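Long-range contacts in mannose recognizing lectin (Marasmius oreades, PDB 4TKC), which binds mannose and is a fungal lectin of the bulb-type family: residues Asn14-Arg19 with Phe60-Thr65; Asp66-Gly71 with Val79-Thr84. One frame throughout, in Å; residues are numbered along the deposited sequence.

In the fold
Interactions 1 and 2 are laid on one four-stranded antiparallel sheet, in the order 15-18, 60-63, 69-72, 78-81, with their centres about 10 Å apart. Interaction 1 pairs strand 15-18, outermost within this chain, with 60-63, and interaction 2 pairs 69-72 with the other outermost strand, 78-81. Between them the two inner strands are joined by a probable hydrogen bond from Lys-62 N to Val-70 O, 2.8 Å, while Met-63 CE packs on Asn-68 O at 3.5 Å. Both contribute to the beta-D-mannopyranose pocket: Gln-64 comes from interaction 1, Asp-66, Asn-68 and His-81 from interaction 2, with Tyr-72, Ala-78 and Asn-85 completing it.

Interaction 1. Residues Asn14-Arg19 with Phe60-Thr65; sequences NGVIGR and FVKMQT. With BMA (beta-D-mannopyranose), chain B.
Two waters donate to the side-chain oxygen of Asn-14. One, 2.8 Å from OD1 of Asn-14, accepts from Lys-62 NZ; the other, 2.9 Å from that same OD1, accepts from the backbone N of Thr-65. The waters thus bridge Asn-14 to Lys-62 and Thr-65, and Asn-14 ND2 lies 3.4 Å from Thr-65 CG2. With CG beside the backbone N (chi1 -69°), the end of Asn-14 comes nearer these partners although its CB points away. The backbone joins in: Asn-14 N donates to Met-63 O at 2.8 Å, in a bent bond. Strand 15-18 pairs antiparallel with strand 60-63 in a sheet of the bulb-type lectin fold, and Gln-64, just after the latter, belongs to the beta-D-mannopyranose pocket. Ile-17 and Val-61, side chains on one face, exchange two bonds, Ile-17 N to Val-61 O and Val-61 N to Ile-17 O, both 2.9 Å. On the other face, Val-16 CG2 rests 3.7 Å from Lys-62 CG, and Val-16 CG1 lies 3.8 Å from Phe-60 CB. CG of Lys-62 is anti to the backbone N (chi1 -177°) and the chain is extended beyond it, carrying NZ to a hydrogen bond with Pro-6 O of the second subunit.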
loop_
_atom_site.group_PDB
_atom_site.type_symbol
_atom_site.label_atom_id
_atom_site.label_comp_id
_atom_site.label_asym_id
_atom_site.label_seq_id
_atom_site.Cartn_x
_atom_site.Cartn_y
_atom_site.Cartn_z
ATOM N N ASN A 14 5.600 -5.641 -2.498
ATOM C CA ASN A 14 5.485 -4.571 -1.470
ATOM C C ASN A 14 4.243 -3.719 -1.606
ATOM O O ASN A 14 4.048 -2.754 -0.889
ATOM C CB ASN A 14 6.717 -3.645 -1.396
ATOM C CG ASN A 14 7.917 -4.363 -0.858
ATOM O OD1 ASN A 14 7.812 -5.073 0.160
ATOM N ND2 ASN A 14 9.019 -4.307 -1.591
ATOM N N GLY A 15 3.371 -4.070 -2.535
ATOM C CA GLY A 15 2.129 -3.364 -2.661
ATOM C C GLY A 15 1.135 -3.750 -1.572
ATOM O O GLY A 15 0.929 -4.943 -1.311
ATOM N N VAL A 16 0.338 -2.776 -1.121
ATOM C CA VAL A 16 -0.659 -3.004 -0.112
ATOM C C VAL A 16 -1.937 -2.263 -0.432
ATOM O O VAL A 16 -1.931 -1.078 -0.775
ATOM C CB VAL A 16 -0.191 -2.507 1.285
ATOM C CG1 VAL A 16 -1.371 -2.498 2.251
ATOM C CG2 VAL A 16 0.888 -3.430 1.798
ATOM N N ILE A 17 -3.047 -3.023 -0.374
ATOM C CA ILE A 17 -4.400 -2.446 -0.435
ATOM C C ILE A 17 -5.075 -2.475 0.926
ATOM O O ILE A 17 -5.246 -3.553 1.500
ATOM C CB ILE A 17 -5.389 -3.294 -1.283
ATOM C CG1 ILE A 17 -4.780 -3.822 -2.553
ATOM C CG2 ILE A 17 -6.657 -2.508 -1.555
ATOM C CD1 ILE A 17 -5.740 -4.704 -3.319
ATOM N N GLY A 18 -5.395 -1.302 1.496
ATOM C CA GLY A 18 -6.143 -1.298 2.719
ATOM C C GLY A 18 -7.627 -1.023 2.546
ATOM O O GLY A 18 -8.117 -1.030 1.403
ATOM N N ARG A 19 -8.370 -0.937 3.640
ATOM C CA ARG A 19 -9.829 -0.729 3.617
ATOM C C ARG A 19 -10.185 0.567 2.922
ATOM O O ARG A 19 -9.572 1.627 3.229
ATOM C CB ARG A 19 -10.423 -0.731 5.014
ATOM C CG ARG A 19 -10.216 -2.027 5.759
ATOM C CD ARG A 19 -10.801 -2.002 7.157
ATOM N NE ARG A 19 -10.725 -3.315 7.773
ATOM C CZ ARG A 19 -11.125 -3.592 9.009
ATOM N NH1 ARG A 19 -11.036 -4.820 9.492
ATOM N NH2 ARG A 19 -11.689 -2.649 9.740
ATOM N N PHE A 60 -5.912 -5.479 5.357
ATOM C CA PHE A 60 -5.182 -5.157 4.141
ATOM C C PHE A 60 -4.777 -6.455 3.408
ATOM O O PHE A 60 -4.673 -7.503 4.035
ATOM C CB PHE A 60 -3.965 -4.210 4.436
ATOM C CG PHE A 60 -2.903 -4.830 5.289
ATOM C CD1 PHE A 60 -2.923 -4.639 6.664
ATOM C CD2 PHE A 60 -1.794 -5.448 4.724
ATOM C CE1 PHE A 60 -1.933 -5.166 7.461
ATOM C CE2 PHE A 60 -0.794 -5.977 5.537
ATOM C CZ PHE A 60 -0.878 -5.839 6.907
ATOM N N VAL A 61 -4.430 -6.284 2.133
ATOM C CA VAL A 61 -3.818 -7.312 1.298
ATOM C C VAL A 61 -2.434 -6.839 0.841
ATOM O O VAL A 61 -2.293 -5.692 0.423
ATOM C CB VAL A 61 -4.713 -7.560 0.059
ATOM C CG1 VAL A 61 -4.015 -8.382 -1.020
ATOM C CG2 VAL A 61 -5.992 -8.277 0.465
ATOM N N LYS A 62 -1.434 -7.713 0.944
ATOM C CA LYS A 62 -0.083 -7.370 0.566
ATOM C C LYS A 62 0.439 -8.448 -0.386
ATOM O O LYS A 62 0.468 -9.641 -0.028
ATOM C CB LYS A 62 0.802 -7.265 1.831
ATOM C CG LYS A 62 2.247 -6.841 1.541
ATOM C CD LYS A 62 2.922 -6.393 2.828
ATOM C CE LYS A 62 4.236 -5.671 2.592
ATOM N NZ LYS A 62 5.008 -5.349 3.836
ATOM N N MET A 63 0.968 -7.969 -1.513
ATOM C CA MET A 63 1.709 -8.811 -2.457
ATOM C C MET A 63 3.166 -8.778 -1.984
ATOM O O MET A 63 3.833 -7.716 -2.072
ATOM C CB MET A 63 1.556 -8.286 -3.903
ATOM C CG MET A 63 2.386 -8.986 -4.961
ATOM S SD MET A 63 1.774 -10.601 -5.434
ATOM C CE MET A 63 2.717 -11.677 -4.386
ATOM N N GLN A 64 3.613 -9.831 -1.336
ATOM C CA GLN A 64 4.884 -9.776 -0.613
ATOM C C GLN A 64 6.094 -10.113 -1.469
ATOM O O GLN A 64 6.007 -10.888 -2.455
ATOM C CB GLN A 64 4.828 -10.762 0.552
ATOM C CG GLN A 64 3.703 -10.465 1.520
ATOM C CD GLN A 64 3.648 -11.392 2.705
ATOM O OE1 GLN A 64 4.145 -12.530 2.685
ATOM N NE2 GLN A 64 2.970 -10.927 3.740
ATOM N N THR A 65 7.254 -9.676 -0.970
ATOM C CA THR A 65 8.497 -9.996 -1.645
ATOM C C THR A 65 8.863 -11.498 -1.569
ATOM O O THR A 65 9.730 -11.941 -2.327
ATOM C CB THR A 65 9.655 -9.214 -1.060
ATOM O OG1 THR A 65 9.674 -9.439 0.343
ATOM C CG2 THR A 65 9.508 -7.699 -1.312
HETATM C C1 BMA B . 4.163 -17.354 5.026
HETATM C C2 BMA B . 4.662 -15.962 4.654
HETATM C C3 BMA B . 4.084 -14.997 5.676
HETATM C C4 BMA B . 2.554 -15.126 5.759
HETATM C C5 BMA B . 2.120 -16.574 6.006
HETATM C C6 BMA B . 0.596 -16.678 6.068
HETATM O O1 BMA B . 4.753 -18.240 4.070
HETATM O O2 BMA B . 4.302 -15.633 3.306
HETATM O O3 BMA B . 4.500 -13.677 5.316
HETATM O O4 BMA B . 2.037 -14.311 6.814
HETATM O O5 BMA B . 2.722 -17.375 4.980
HETATM O O6 BMA B . 0.058 -17.801 5.349
HETATM O O HOH W 1 6.753 -7.617 0.918
HETATM O O HOH W 2 7.254 -4.188 2.768
#

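Interaction 2. Residues Asp66-Gly71 with Val79-Thr84; sequences DGNCVG and VWHTAT. With BMA (beta-D-mannopyranose), chain B.
The imidazole of His-81 and the amide of Asn-68 stand beside the same mannose. The His-81 ring turns one face to the sugar, with BMA O6 3.2 Å above its plane and over the centre, and Asn-68 offers ND2 to BMA O2 at 3.1 Å in a nearly straight bond (166°). Asp-66 OD2 accepts a hydrogen bond from that hydroxyl, 2.6 Å from BMA O2, while its other oxygen, met from above the carboxylate plane, accepts from Asn-68 N in an Asx turn; one carboxylate thus bonds both the turn and the ligand. Asn-68 reaches the other way too: with CG roughly anti to the backbone N (chi1 -150°), OD1 comes 2.8 Å from Ala-83 N, a weak bond. Strands 69-72 and 78-81 form a beta hairpin of the bulb-type lectin fold, and a classic beta bulge sets Val-79 and Trp-80 together against Gly-71. On the face carrying the sugar, Val-70 lies alongside His-81, pointing the same way. Away from the mannose, Cys-69 SG approaches the Trp-80 six-membered ring obliquely, 4.8 Å from its centroid, and Val-61 packs on both residues. Beyond the strand ends, away from the hairpin turn, Thr-84 OG1 donates to Gly-67 O at 2.6 Å and accepts a hydrogen bond from Thr-82 OG1, which in turn accepts from Cys-69 N at 3.1 Å.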
loop_
_atom_site.group_PDB
_atom_site.type_symbol
_atom_site.label_atom_id
_atom_site.label_comp_id
_atom_site.label_asym_id
_atom_site.label_seq_id
_atom_site.Cartn_x
_atom_site.Cartn_y
_atom_site.Cartn_z
ATOM N N ASP A 66 8.182 -12.290 -0.724
ATOM C CA ASP A 66 8.358 -13.757 -0.785
ATOM C C ASP A 66 7.516 -14.467 -1.855
ATOM O O ASP A 66 7.635 -15.684 -1.982
ATOM C CB ASP A 66 8.216 -14.409 0.605
ATOM C CG ASP A 66 6.803 -14.383 1.152
ATOM O OD1 ASP A 66 5.904 -13.853 0.444
ATOM O OD2 ASP A 66 6.600 -14.914 2.287
ATOM N N GLY A 67 6.746 -13.685 -2.629
ATOM C CA GLY A 67 5.881 -14.267 -3.675
ATOM C C GLY A 67 4.492 -14.552 -3.176
ATOM O O GLY A 67 3.642 -14.964 -3.966
ATOM N N ASN A 68 4.295 -14.594 -1.873
ATOM C CA ASN A 68 2.983 -14.865 -1.291
ATOM C C ASN A 68 2.120 -13.622 -1.318
ATOM O O ASN A 68 2.615 -12.551 -0.984
ATOM C CB ASN A 68 3.074 -15.441 0.133
ATOM C CG ASN A 68 1.914 -16.368 0.505
ATOM O OD1 ASN A 68 1.021 -16.689 -0.305
ATOM N ND2 ASN A 68 1.931 -16.815 1.774
ATOM N N CYS A 69 0.854 -13.756 -1.712
ATOM C CA CYS A 69 -0.125 -12.689 -1.626
ATOM C C CYS A 69 -1.072 -12.947 -0.464
ATOM O O CYS A 69 -1.710 -13.995 -0.411
ATOM C CB CYS A 69 -0.911 -12.529 -2.935
ATOM S SG CYS A 69 -2.017 -11.109 -2.911
ATOM N N VAL A 70 -1.086 -12.026 0.517
ATOM C CA VAL A 70 -1.609 -12.340 1.833
ATOM C C VAL A 70 -2.568 -11.263 2.263
ATOM O O VAL A 70 -2.217 -10.083 2.249
ATOM C CB VAL A 70 -0.498 -12.562 2.880
ATOM C CG1 VAL A 70 -1.077 -13.165 4.139
ATOM C CG2 VAL A 70 0.601 -13.464 2.330
ATOM N N GLY A 71 -3.712 -11.676 2.804
ATOM C CA GLY A 71 -4.629 -10.774 3.494
ATOM C C GLY A 71 -4.416 -10.919 5.000
ATOM O O GLY A 71 -4.151 -12.020 5.506
ATOM N N VAL A 79 -5.369 -13.850 7.146
ATOM C CA VAL A 79 -6.729 -14.348 6.945
ATOM C C VAL A 79 -6.959 -14.928 5.550
ATOM O O VAL A 79 -8.016 -15.500 5.278
ATOM C CB VAL A 79 -7.815 -13.284 7.226
ATOM C CG1 VAL A 79 -7.703 -12.755 8.660
ATOM C CG2 VAL A 79 -7.730 -12.142 6.215
ATOM N N TRP A 80 -5.982 -14.794 4.665
ATOM C CA TRP A 80 -6.085 -15.327 3.271
ATOM C C TRP A 80 -4.686 -15.384 2.692
ATOM O O TRP A 80 -3.871 -14.502 2.987
ATOM C CB TRP A 80 -6.890 -14.382 2.395
ATOM C CG TRP A 80 -6.805 -14.725 0.907
ATOM C CD1 TRP A 80 -7.184 -15.897 0.291
ATOM C CD2 TRP A 80 -6.361 -13.843 -0.126
ATOM N NE1 TRP A 80 -6.925 -15.805 -1.063
ATOM C CE2 TRP A 80 -6.467 -14.545 -1.354
ATOM C CE3 TRP A 80 -5.906 -12.494 -0.129
ATOM C CZ2 TRP A 80 -6.112 -13.980 -2.568
ATOM C CZ3 TRP A 80 -5.602 -11.910 -1.345
ATOM C CH2 TRP A 80 -5.723 -12.666 -2.567
ATOM N N HIS A 81 -4.313 -16.417 1.964
ATOM C CA HIS A 81 -3.064 -16.381 1.237
ATOM C C HIS A 81 -3.132 -17.265 0.006
ATOM O O HIS A 81 -3.859 -18.259 -0.033
ATOM C CB HIS A 81 -1.873 -16.716 2.150
ATOM C CG HIS A 81 -1.962 -18.052 2.790
ATOM N ND1 HIS A 81 -1.213 -19.133 2.365
ATOM C CD2 HIS A 81 -2.713 -18.495 3.823
ATOM C CE1 HIS A 81 -1.499 -20.185 3.113
ATOM N NE2 HIS A 81 -2.436 -19.835 3.979
ATOM N N THR A 82 -2.482 -16.802 -1.048
ATOM C CA THR A 82 -2.383 -17.528 -2.321
ATOM C C THR A 82 -1.375 -18.681 -2.300
ATOM O O THR A 82 -1.434 -19.572 -3.161
ATOM C CB THR A 82 -2.040 -16.579 -3.466
ATOM O OG1 THR A 82 -0.794 -15.917 -3.138
ATOM C CG2 THR A 82 -3.120 -15.500 -3.591
ATOM N N ALA A 83 -0.536 -18.755 -1.275
ATOM C CA ALA A 83 0.461 -19.826 -1.154
ATOM C C ALA A 83 1.329 -19.979 -2.406
ATOM O O ALA A 83 1.672 -21.076 -2.828
ATOM C CB ALA A 83 -0.172 -21.146 -0.723
ATOM N N THR A 84 1.760 -18.835 -2.914
ATOM C CA THR A 84 2.513 -18.728 -4.122
ATOM C C THR A 84 4.010 -18.447 -3.922
ATOM O O THR A 84 4.725 -18.202 -4.915
ATOM C CB THR A 84 1.893 -17.666 -5.039
ATOM O OG1 THR A 84 1.516 -16.508 -4.302
ATOM C CG2 THR A 84 0.655 -18.215 -5.663
HETATM C C1 BMA B . 4.163 -17.354 5.026
HETATM C C2 BMA B . 4.662 -15.962 4.654
HETATM C C3 BMA B . 4.084 -14.997 5.676
HETATM C C4 BMA B . 2.554 -15.126 5.759
HETATM C C5 BMA B . 2.120 -16.574 6.006
HETATM C C6 BMA B . 0.596 -16.678 6.068
HETATM O O1 BMA B . 4.753 -18.240 4.070
HETATM O O2 BMA B . 4.302 -15.633 3.306
HETATM O O3 BMA B . 4.500 -13.677 5.316
HETATM O O4 BMA B . 2.037 -14.311 6.814
HETATM O O5 BMA B . 2.722 -17.375 4.980
HETATM O O6 BMA B . 0.058 -17.801 5.349
#